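Local coordinates for SPbeta prophage-derived uncharacterized protein YomS (Bacillus subtilis, PDB 6I5O), which is of unknown function but belongs to a prophage lytic cassette and assembles, as a beta-strand-rich domain, into a five-chain complex, at residues T19-E22 with P27-G30; K55-A58 with E64-A67; A67-N72 with L78-L83; W89-A94 with V99-V104. All coordinates share one frame; numbering follows the deposited sequence. Where two conformers were deposited one is given.

Interaction 1 of 4, residues T19-E22 with P27-G30; sequences TFHE and PSEG
The imidazole of His-21 lies against the backbone of Ser-28 and Gly-30, at a classic beta bulge where Phe-20 and His-21 both face Val-112 on strand 110-117. The His-21 ring comes edge-on to Ser-28. Ser-28 O lies near the ring plane, 3.2 Å from His-21 CE1. Gly-30 approaches the same ring obliquely, with its CA 3.3 Å from His-21 CE1. The first torsion of His-21 (chi1 -65°) sets CG beside the backbone N and carries the ring across to the loop. The polar end of the ring is held by strand 98-107: NE2 of His-21 is hydrogen-bonded to Phe-101 O. This bond should fix the rotation of the ring. Phe-20 sends its ring the other way, edge-to-face with Phe-101. The backbone of Phe-20 still meets the loop, with a CA-H...O contact of 3.4 Å from Gly-30 CA to Phe-20 O. Gly-30 has a positive phi (68°), and its bare CA lies against both the His-21 ring and Phe-20 O. Glu-29 points its side chain away from His-21 and forms a salt bridge with Lys-65. The loop also contains an ST turn. In the conformer given, OG of Ser-28, anti to its own backbone N (chi1 -178°), accepts a hydrogen bond from Gly-30 N at 3.0 Å.

Interaction 2 of 4, residues K55-A58 with E64-A67; sequences KFYA and EKTA
Lys-65 lays the end of its side chain over one face of the Tyr-57 ring. The CE methylene sits above the ring centre, 3.7 Å from the centroid, in a CH-pi contact. NZ lies further out, 4.5 Å from the same centroid and 29° off the ring normal, which makes an off-centre cation-pi pair. A bend at chi3 (53°) of Lys-65 folds the chain back over the ring. The edge of the Tyr-57 ring lies along the opposite backbone, where CD1 is 3.7 Å from Ala-67 N. Beneath these side chains, Ala-58 and Thr-66 form an antiparallel hydrogen-bonded pair. Ala-58 N donates to Thr-66 O at 2.9 Å, and Thr-66 N returns a bond of 2.8 Å to Ala-58 O. Tyr-57 and Ala-67 are the adjoining non-hydrogen-bonded pair, and their side chains diverge. In the second shell, Glu-29 and Glu-102 both form salt bridges with Lys-65 NZ. These two carboxylates hold the ammonium group over the outer part of the ring face and probably balance its charge. On the face that carries Ala-58 and Thr-66, Tyr-88 of the second subunit packs against both residues. Thr-66 OG1 is hydrogen-bonded to Asn-86 of that subunit. The whole is a beta hairpin of strands 51-59 and 65-72, with one face of its sheet built into a subunit interface.

Interaction 3 of 4, residues A67-N72 with L78-L83; sequences ALSGTN and LGSSTL
Gly-70 and Gly-79 face each other as an antiparallel hydrogen-bonded pair in the beta hairpin of strands 65-72 and 78-79. Gly-70 N donates to Gly-79 O at 2.9 Å. Gly-79 N answers with a bond of 3.0 Å to Gly-70 O.

CA-H...O contacts flank the pair. Ser-69 CA reaches Gly-79 O at 3.3 Å, and Leu-78 CA is at the same distance from Gly-70 O. Ser-80 CA lies 3.4 Å from Leu-68 O. That carbonyl is buried by the contact and has no hydrogen-bonding partner in the model.

The side chains add van der Waals contact. Thr-71 and Leu-78, a non-hydrogen-bonded pair, lie side by side and point the same way. CD2 of Leu-78 meets Thr-71 OG1 at 3.4 Å. In Thr-71 the hydroxyl stands beside the backbone N (chi1 -54°), on the side of the leucine methyl. At the other end, Ser-80 CB packs against Leu-68 O and lies 3.8 Å from Ser-69 OG in the conformer given. In that conformer the Ser-69 hydroxyl is hydrogen-bonded to Thr-74 O of the second subunit.

The hairpin lies between two strands of the same sheet. The aromatic rings of Trp-89 and Phe-91 on strand 87-92 pack against the backbone at Gly-79 and Gly-70, respectively. That strand pairs with 65-72 through Thr-71 and Asp-90, while strand 51-59 binds Leu-68 and Ser-80 through the backbone of Phe-56.

Interaction 4 of 4, residues W89-A94 with V99-V104; sequences WDFDIA and VMFEVV
Phe-91 and Phe-101 both carry CG beside the backbone N (chi1 -57° and -71°), and with these torsions their rings reach into the core from opposite directions. They meet as an offset edge-to-face pair. The edge of Phe-101 points at a face of Phe-91. The centroids are 5.3 Å apart and the planes stand at 64°. The closest approach is 3.6 Å, from Phe-91 CZ to Phe-101 CE2. The next atom of the edge, Phe-101 CZ, lies 3.7 Å from Phe-91 CE1, so the outer part of each ring makes the contact.

A second, smaller contact lies toward the turn. Ile-93 and Val-99 cross at about a right angle and touch through one methyl each, Ile-93 CG2 to Val-99 CG1 at 3.9 Å. All four side chains are buried, and the contact across the two segments is wholly apolar. Around Ile-93, Asp-92 OD1 in the conformer given accepts a weak hydrogen bond from Ala-94 N as the chain leaves the strand.

Phe-56 meets both phenylalanine rings, edge-to-face with Phe-91 and at about 50° to Phe-101. Phe-20 adds a further edge-to-face partner to Phe-101. Leu-41 and Val-43 of strand 40-46 and Leu-68 of strand 65-72 also pack here. Strands 87-92 and 98-107 are not paired with each other. The first hydrogen-bonds to strands 40-46 and 65-72, the second to strands 33-34 and 51-59, and their side chains meet across the interior of the curled antiparallel sheet.

Overall arrangement
From the N terminus, the four contacts follow one another and none crosses another. Interaction 1 closes the excursion through strand 21-24 and the loop after it. Interaction 2 closes the hairpin of strands 51-59 and 65-72. Interaction 3 starts at Ala-67, where interaction 2 ends, and closes the next hairpin. Interaction 4 spans the turn between strands 87-92 and 98-107 and lies nearest the centre of the chain. Its centre is about 8 Å from the centres of interactions 2 and 3. Interaction 1 is tied to strand 98-107 by the backbone of Ser-28 and Val-103. Interactions 2, 3 and 4 also touch the second subunit.

Interaction 1 of 4, residues T19-E22 with P27-G30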
loop_
_atom_site.group_PDB
_atom_site.type_symbol
_atom_site.label_atom_id
_atom_site.label_comp_id
_atom_site.label_asym_id
_atom_site.label_seq_id
_atom_site.Cartn_x
_atom_site.Cartn_y
_atom_site.Cartn_z
ATOM N N THR A 19 -11.629 12.497 20.274
ATOM C CA THR A 19 -12.090 13.873 20.031
ATOM C C THR A 19 -10.947 14.863 20.194
ATOM O O THR A 19 -10.453 15.050 21.307
ATOM C CB THR A 19 -13.274 14.204 20.947
ATOM O OG1 THR A 19 -14.338 13.332 20.558
ATOM C CG2 THR A 19 -13.711 15.642 20.791
ATOM N N PHE A 20 -10.595 15.560 19.126
ATOM C CA PHE A 20 -9.602 16.653 19.175
ATOM C C PHE A 20 -10.280 17.929 19.663
ATOM O O PHE A 20 -9.702 18.668 20.474
ATOM C CB PHE A 20 -8.924 16.835 17.833
ATOM C CG PHE A 20 -8.174 15.623 17.346
ATOM C CD1 PHE A 20 -6.891 15.377 17.760
ATOM C CD2 PHE A 20 -8.786 14.680 16.517
ATOM C CE1 PHE A 20 -6.196 14.274 17.301
ATOM C CE2 PHE A 20 -8.074 13.587 16.030
ATOM C CZ PHE A 20 -6.794 13.371 16.471
ATOM N N HIS A 21 -11.451 18.217 19.108
ATOM C CA HIS A 21 -12.293 19.392 19.465
ATOM C C HIS A 21 -13.747 18.948 19.525
ATOM O O HIS A 21 -14.290 18.461 18.558
ATOM C CB HIS A 21 -12.173 20.504 18.430
ATOM C CG HIS A 21 -10.818 21.096 18.363
ATOM N ND1 HIS A 21 -10.438 22.154 19.134
ATOM C CD2 HIS A 21 -9.749 20.755 17.615
ATOM C CE1 HIS A 21 -9.194 22.467 18.816
ATOM N NE2 HIS A 21 -8.728 21.617 17.907
ATOM N N GLU A 22 -14.328 19.118 20.695
ATOM C CA GLU A 22 -15.753 18.888 20.948
ATOM C C GLU A 22 -16.343 20.276 20.920
ATOM O O GLU A 22 -16.185 20.989 21.885
ATOM C CB GLU A 22 -16.003 18.550 22.393
ATOM C CG GLU A 22 -17.393 18.063 22.643
ATOM C CD GLU A 22 -17.176 16.890 23.573
ATOM O OE1 GLU A 22 -16.574 15.881 23.097
ATOM O OE2 GLU A 22 -17.449 17.064 24.792
ATOM N N PRO A 27 -10.277 29.917 18.740
ATOM C CA PRO A 27 -9.050 29.193 18.437
ATOM C C PRO A 27 -8.537 28.373 19.615
ATOM O O PRO A 27 -8.561 28.817 20.772
ATOM C CB PRO A 27 -8.090 30.276 17.976
ATOM C CG PRO A 27 -8.956 31.422 17.562
ATOM C CD PRO A 27 -10.148 31.357 18.487
ATOM N N SER A 28 -7.961 27.225 19.285
ATOM C CA SER A 28 -7.417 26.279 20.292
ATOM C C SER A 28 -6.574 25.234 19.582
ATOM O O SER A 28 -6.993 24.802 18.497
ATOM C CB SER A 28 -8.547 25.576 21.038
ATOM O OG SER A 28 -7.981 24.694 22.033
ATOM N N GLU A 29 -5.539 24.730 20.232
ATOM C CA GLU A 29 -4.849 23.530 19.718
ATOM C C GLU A 29 -5.690 22.303 19.956
ATOM O O GLU A 29 -5.497 21.331 19.167
ATOM C CB GLU A 29 -3.464 23.398 20.372
ATOM C CG GLU A 29 -2.498 24.421 19.815
ATOM C CD GLU A 29 -1.102 24.289 20.445
ATOM O OE1 GLU A 29 -1.009 23.861 21.648
ATOM O OE2 GLU A 29 -0.152 24.647 19.816
ATOM N N GLY A 30 -6.598 22.265 20.904
ATOM C CA GLY A 30 -7.381 21.074 21.217
ATOM C C GLY A 30 -6.547 19.963 21.820
ATOM O O GLY A 30 -5.438 20.228 22.326
#

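Interaction 2 of 4, residues K55-A58 with E64-A67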
loop_
_atom_site.group_PDB
_atom_site.type_symbol
_atom_site.label_atom_id
_atom_site.label_comp_id
_atom_site.label_asym_id
_atom_site.label_seq_id
_atom_site.Cartn_x
_atom_site.Cartn_y
_atom_site.Cartn_z
ATOM N N LYS A 55 -5.404 23.522 11.018
ATOM C CA LYS A 55 -4.051 23.100 10.574
ATOM C C LYS A 55 -3.705 21.782 11.221
ATOM O O LYS A 55 -4.016 21.505 12.378
ATOM C CB LYS A 55 -3.007 24.141 10.977
ATOM C CG LYS A 55 -3.061 25.369 10.074
ATOM C CD LYS A 55 -1.931 26.306 10.363
ATOM C CE LYS A 55 -1.442 27.073 9.147
ATOM N NZ LYS A 55 -1.916 28.449 9.277
ATOM N N PHE A 56 -3.088 20.900 10.416
ATOM C CA PHE A 56 -2.813 19.511 10.789
ATOM C C PHE A 56 -1.371 19.403 11.243
ATOM O O PHE A 56 -0.482 19.892 10.512
ATOM C CB PHE A 56 -3.030 18.602 9.593
ATOM C CG PHE A 56 -4.284 18.793 8.776
ATOM C CD1 PHE A 56 -5.438 19.332 9.321
ATOM C CD2 PHE A 56 -4.313 18.396 7.453
ATOM C CE1 PHE A 56 -6.576 19.448 8.539
ATOM C CE2 PHE A 56 -5.450 18.532 6.661
ATOM C CZ PHE A 56 -6.570 19.079 7.215
ATOM N N TYR A 57 -1.133 18.825 12.419
ATOM C CA TYR A 57 0.234 18.761 12.964
ATOM C C TYR A 57 0.569 17.395 13.521
ATOM O O TYR A 57 -0.230 16.665 14.137
ATOM C CB TYR A 57 0.414 19.768 14.116
ATOM C CG TYR A 57 0.446 21.182 13.650
ATOM C CD1 TYR A 57 1.502 21.687 12.948
ATOM C CD2 TYR A 57 -0.610 22.052 13.920
ATOM C CE1 TYR A 57 1.604 22.996 12.549
ATOM C CE2 TYR A 57 -0.536 23.371 13.530
ATOM C CZ TYR A 57 0.553 23.843 12.816
ATOM O OH TYR A 57 0.640 25.145 12.406
ATOM N N ALA A 58 1.826 17.027 13.294
ATOM C CA ALA A 58 2.542 16.007 14.071
ATOM C C ALA A 58 3.271 16.697 15.210
ATOM O O ALA A 58 3.772 17.806 15.010
ATOM C CB ALA A 58 3.482 15.248 13.187
ATOM N N GLU A 64 7.534 19.930 19.763
ATOM C CA GLU A 64 7.698 20.623 18.488
ATOM C C GLU A 64 6.580 20.166 17.538
ATOM O O GLU A 64 6.288 18.963 17.424
ATOM C CB GLU A 64 9.060 20.342 17.883
ATOM C CG GLU A 64 9.316 21.162 16.650
ATOM C CD GLU A 64 10.744 21.116 16.126
ATOM O OE1 GLU A 64 11.298 19.995 16.025
ATOM O OE2 GLU A 64 11.360 22.166 15.921
ATOM N N LYS A 65 5.927 21.120 16.888
ATOM C CA LYS A 65 4.832 20.896 15.922
ATOM C C LYS A 65 5.360 20.978 14.500
ATOM O O LYS A 65 6.134 21.829 14.188
ATOM C CB LYS A 65 3.733 21.952 16.080
ATOM C CG LYS A 65 3.064 21.961 17.429
ATOM C CD LYS A 65 2.345 23.248 17.726
ATOM C CE LYS A 65 1.348 23.692 16.679
ATOM N NZ LYS A 65 0.567 24.884 17.105
ATOM N N THR A 66 4.930 20.043 13.689
ATOM C CA THR A 66 5.362 19.953 12.270
ATOM C C THR A 66 4.127 19.796 11.375
ATOM O O THR A 66 3.292 18.924 11.635
ATOM C CB THR A 66 6.258 18.744 12.035
ATOM O OG1 THR A 66 7.247 18.631 13.050
ATOM C CG2 THR A 66 6.931 18.813 10.679
ATOM N N ALA A 67 3.967 20.660 10.385
ATOM C CA ALA A 67 2.824 20.562 9.471
ATOM C C ALA A 67 2.759 19.143 8.876
ATOM O O ALA A 67 3.785 18.606 8.420
ATOM C CB ALA A 67 2.942 21.588 8.388
#

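Interaction 3 of 4, residues A67-N72 with L78-L83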
loop_
_atom_site.group_PDB
_atom_site.type_symbol
_atom_site.label_atom_id
_atom_site.label_comp_id
_atom_site.label_asym_id
_atom_site.label_seq_id
_atom_site.Cartn_x
_atom_site.Cartn_y
_atom_site.Cartn_z
ATOM N N ALA A 67 3.967 20.660 10.385
ATOM C CA ALA A 67 2.824 20.562 9.471
ATOM C C ALA A 67 2.759 19.143 8.876
ATOM O O ALA A 67 3.785 18.606 8.420
ATOM C CB ALA A 67 2.942 21.588 8.388
ATOM N N LEU A 68 1.573 18.567 8.878
ATOM C CA LEU A 68 1.398 17.156 8.507
ATOM C C LEU A 68 0.406 17.084 7.351
ATOM O O LEU A 68 -0.742 17.509 7.515
ATOM C CB LEU A 68 0.872 16.398 9.725
ATOM C CG LEU A 68 0.536 14.935 9.515
ATOM C CD1 LEU A 68 1.765 14.128 9.163
ATOM C CD2 LEU A 68 -0.161 14.329 10.702
ATOM N N SER A 69 0.834 16.566 6.207
ATOM C CA SER A 69 -0.096 16.379 5.060
ATOM C C SER A 69 -0.883 15.076 5.192
ATOM O O SER A 69 -0.359 14.048 5.631
ATOM C CB SER A 69 0.645 16.452 3.759
ATOM O OG SER A 69 0.929 17.794 3.439
ATOM N N GLY A 70 -2.118 15.148 4.751
ATOM C CA GLY A 70 -3.013 14.006 4.592
ATOM C C GLY A 70 -3.772 14.125 3.311
ATOM O O GLY A 70 -3.502 15.028 2.489
ATOM N N THR A 71 -4.678 13.170 3.149
ATOM C CA THR A 71 -5.439 12.997 1.892
ATOM C C THR A 71 -6.921 13.207 2.161
ATOM O O THR A 71 -7.476 12.558 3.040
ATOM C CB THR A 71 -5.177 11.643 1.256
ATOM O OG1 THR A 71 -3.749 11.490 1.096
ATOM C CG2 THR A 71 -5.872 11.494 -0.067
ATOM N N ASN A 72 -7.531 14.099 1.381
ATOM C CA ASN A 72 -8.981 14.387 1.503
ATOM C C ASN A 72 -9.738 13.220 0.868
ATOM O O ASN A 72 -9.490 12.940 -0.328
ATOM C CB ASN A 72 -9.251 15.737 0.859
ATOM C CG ASN A 72 -10.670 16.205 0.922
ATOM O OD1 ASN A 72 -11.613 15.407 0.914
ATOM N ND2 ASN A 72 -10.874 17.532 0.965
ATOM N N LEU A 78 -4.273 16.467 -1.564
ATOM C CA LEU A 78 -3.315 16.450 -0.457
ATOM C C LEU A 78 -3.340 17.808 0.211
ATOM O O LEU A 78 -3.499 18.833 -0.466
ATOM C CB LEU A 78 -1.906 16.141 -0.998
ATOM C CG LEU A 78 -1.852 14.893 -1.871
ATOM C CD1 LEU A 78 -0.443 14.656 -2.372
ATOM C CD2 LEU A 78 -2.362 13.699 -1.123
ATOM N N GLY A 79 -3.137 17.825 1.504
ATOM C CA GLY A 79 -3.005 19.106 2.197
ATOM C C GLY A 79 -2.645 18.951 3.659
ATOM O O GLY A 79 -2.847 17.913 4.234
ATOM N N SER A 80 -2.137 20.033 4.226
ATOM C CA SER A 80 -1.760 20.109 5.645
ATOM C C SER A 80 -2.699 21.058 6.389
ATOM O O SER A 80 -2.430 21.334 7.553
ATOM C CB SER A 80 -0.325 20.492 5.845
ATOM O OG SER A 80 -0.054 21.719 5.223
ATOM N N SER A 81 -3.769 21.499 5.761
ATOM C CA SER A 81 -4.746 22.390 6.426
ATOM C C SER A 81 -6.023 22.356 5.618
ATOM O O SER A 81 -6.011 21.903 4.473
ATOM C CB SER A 81 -4.234 23.789 6.562
ATOM O OG SER A 81 -3.993 24.388 5.291
ATOM N N THR A 82 -7.085 22.923 6.170
ATOM C CA THR A 82 -8.315 23.092 5.378
ATOM C C THR A 82 -9.093 24.302 5.878
ATOM O O THR A 82 -9.043 24.637 7.091
ATOM C CB THR A 82 -9.200 21.839 5.419
ATOM O OG1 THR A 82 -10.285 22.065 4.512
ATOM C CG2 THR A 82 -9.744 21.503 6.782
ATOM N N LEU A 83 -9.789 24.922 4.956
ATOM C CA LEU A 83 -10.753 26.009 5.229
ATOM C C LEU A 83 -12.175 25.486 5.170
ATOM O O LEU A 83 -13.101 26.315 5.305
ATOM C CB LEU A 83 -10.571 27.110 4.181
ATOM C CG LEU A 83 -9.202 27.770 4.205
ATOM C CD1 LEU A 83 -9.053 28.791 3.124
ATOM C CD2 LEU A 83 -8.920 28.377 5.565
#

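Interaction 4 of 4, residues W89-A94 with V99-V104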
loop_
_atom_site.group_PDB
_atom_site.type_symbol
_atom_site.label_atom_id
_atom_site.label_comp_id
_atom_site.label_asym_id
_atom_site.label_seq_id
_atom_site.Cartn_x
_atom_site.Cartn_y
_atom_site.Cartn_z
ATOM N N TRP A 89 -10.158 13.523 6.377
ATOM C CA TRP A 89 -8.740 13.557 5.973
ATOM C C TRP A 89 -8.045 12.335 6.549
ATOM O O TRP A 89 -8.156 12.050 7.761
ATOM C CB TRP A 89 -8.075 14.820 6.495
ATOM C CG TRP A 89 -8.504 16.052 5.803
ATOM C CD1 TRP A 89 -9.583 16.836 6.114
ATOM C CD2 TRP A 89 -7.878 16.669 4.678
ATOM N NE1 TRP A 89 -9.675 17.873 5.224
ATOM C CE2 TRP A 89 -8.639 17.786 4.336
ATOM C CE3 TRP A 89 -6.735 16.364 3.913
ATOM C CZ2 TRP A 89 -8.291 18.646 3.298
ATOM C CZ3 TRP A 89 -6.401 17.188 2.867
ATOM C CH2 TRP A 89 -7.151 18.340 2.595
ATOM N N ASP A 90 -7.287 11.651 5.704
ATOM C CA ASP A 90 -6.560 10.411 6.050
ATOM C C ASP A 90 -5.071 10.694 6.244
ATOM O O ASP A 90 -4.473 11.408 5.424
ATOM C CB ASP A 90 -6.695 9.385 4.951
ATOM C CG ASP A 90 -7.993 8.668 4.876
ATOM O OD1 ASP A 90 -8.792 8.756 5.855
ATOM O OD2 ASP A 90 -8.234 8.127 3.761
ATOM N N PHE A 91 -4.520 10.095 7.285
ATOM C CA PHE A 91 -3.102 10.309 7.642
ATOM C C PHE A 91 -2.449 8.995 7.978
ATOM O O PHE A 91 -3.045 8.130 8.604
ATOM C CB PHE A 91 -2.955 11.214 8.864
ATOM C CG PHE A 91 -3.593 12.560 8.721
ATOM C CD1 PHE A 91 -4.929 12.765 8.993
ATOM C CD2 PHE A 91 -2.848 13.618 8.212
ATOM C CE1 PHE A 91 -5.497 13.999 8.822
ATOM C CE2 PHE A 91 -3.416 14.867 8.046
ATOM C CZ PHE A 91 -4.740 15.040 8.335
ATOM N N ASP A 92 -1.195 8.875 7.564
ATOM C CA ASP A 92 -0.303 7.780 7.994
ATOM C C ASP A 92 0.478 8.281 9.204
ATOM O O ASP A 92 1.265 9.232 9.074
ATOM C CB ASP A 92 0.623 7.342 6.875
ATOM C CG ASP A 92 1.656 6.305 7.291
ATOM O OD1 ASP A 92 1.690 5.787 8.463
ATOM O OD2 ASP A 92 2.482 5.970 6.401
ATOM N N ILE A 93 0.173 7.708 10.360
ATOM C CA ILE A 93 0.681 8.239 11.645
ATOM C C ILE A 93 1.576 7.252 12.377
ATOM O O ILE A 93 1.991 7.545 13.501
ATOM C CB ILE A 93 -0.501 8.646 12.543
ATOM C CG1 ILE A 93 -1.357 7.434 12.972
ATOM C CG2 ILE A 93 -1.331 9.755 11.919
ATOM C CD1 ILE A 93 -2.323 7.700 14.077
ATOM N N ALA A 94 1.921 6.123 11.782
ATOM C CA ALA A 94 2.532 5.029 12.528
ATOM C C ALA A 94 3.824 5.430 13.215
ATOM O O ALA A 94 4.124 4.872 14.275
ATOM C CB ALA A 94 2.779 3.837 11.647
ATOM N N VAL A 99 -0.417 13.467 17.402
ATOM C CA VAL A 99 -1.008 14.332 16.353
ATOM C C VAL A 99 -1.946 15.337 17.019
ATOM O O VAL A 99 -2.511 15.054 18.099
ATOM C CB VAL A 99 -1.698 13.497 15.253
ATOM C CG1 VAL A 99 -0.701 12.688 14.449
ATOM C CG2 VAL A 99 -2.767 12.610 15.798
ATOM N N MET A 100 -2.107 16.452 16.350
ATOM C CA MET A 100 -2.862 17.615 16.835
ATOM C C MET A 100 -3.529 18.286 15.643
ATOM O O MET A 100 -2.931 18.370 14.578
ATOM C CB MET A 100 -1.907 18.586 17.537
ATOM C CG MET A 100 -2.567 19.926 17.794
ATOM S SD MET A 100 -1.401 21.247 18.206
ATOM C CE MET A 100 -0.943 20.601 19.772
ATOM N N PHE A 101 -4.762 18.740 15.827
ATOM C CA PHE A 101 -5.539 19.442 14.774
ATOM C C PHE A 101 -5.941 20.784 15.333
ATOM O O PHE A 101 -6.916 20.813 16.124
ATOM C CB PHE A 101 -6.740 18.592 14.375
ATOM C CG PHE A 101 -6.270 17.401 13.613
ATOM C CD1 PHE A 101 -5.781 16.265 14.266
ATOM C CD2 PHE A 101 -6.116 17.472 12.228
ATOM C CE1 PHE A 101 -5.144 15.264 13.560
ATOM C CE2 PHE A 101 -5.519 16.452 11.530
ATOM C CZ PHE A 101 -5.022 15.368 12.191
ATOM N N GLU A 102 -5.204 21.818 15.002
ATOM C CA GLU A 102 -5.362 23.144 15.619
ATOM C C GLU A 102 -6.488 23.903 14.911
ATOM O O GLU A 102 -6.453 24.041 13.669
ATOM C CB GLU A 102 -4.080 23.943 15.475
ATOM C CG GLU A 102 -4.198 25.347 16.076
ATOM C CD GLU A 102 -2.908 26.104 16.141
ATOM O OE1 GLU A 102 -1.842 25.523 15.796
ATOM O OE2 GLU A 102 -2.926 27.197 16.731
ATOM N N VAL A 103 -7.440 24.430 15.702
ATOM C CA VAL A 103 -8.406 25.417 15.183
ATOM C C VAL A 103 -7.689 26.757 15.231
ATOM O O VAL A 103 -7.536 27.321 16.344
ATOM C CB VAL A 103 -9.713 25.395 15.990
ATOM C CG1 VAL A 103 -10.644 26.503 15.551
ATOM C CG2 VAL A 103 -10.379 24.037 15.921
ATOM N N VAL A 104 -7.236 27.222 14.078
ATOM C CA VAL A 104 -6.521 28.513 13.967
ATOM C C VAL A 104 -7.545 29.648 14.053
ATOM O O VAL A 104 -7.257 30.719 14.653
ATOM C CB VAL A 104 -5.743 28.561 12.647
ATOM C CG1 VAL A 104 -5.138 29.928 12.378
ATOM C CG2 VAL A 104 -4.666 27.518 12.666
#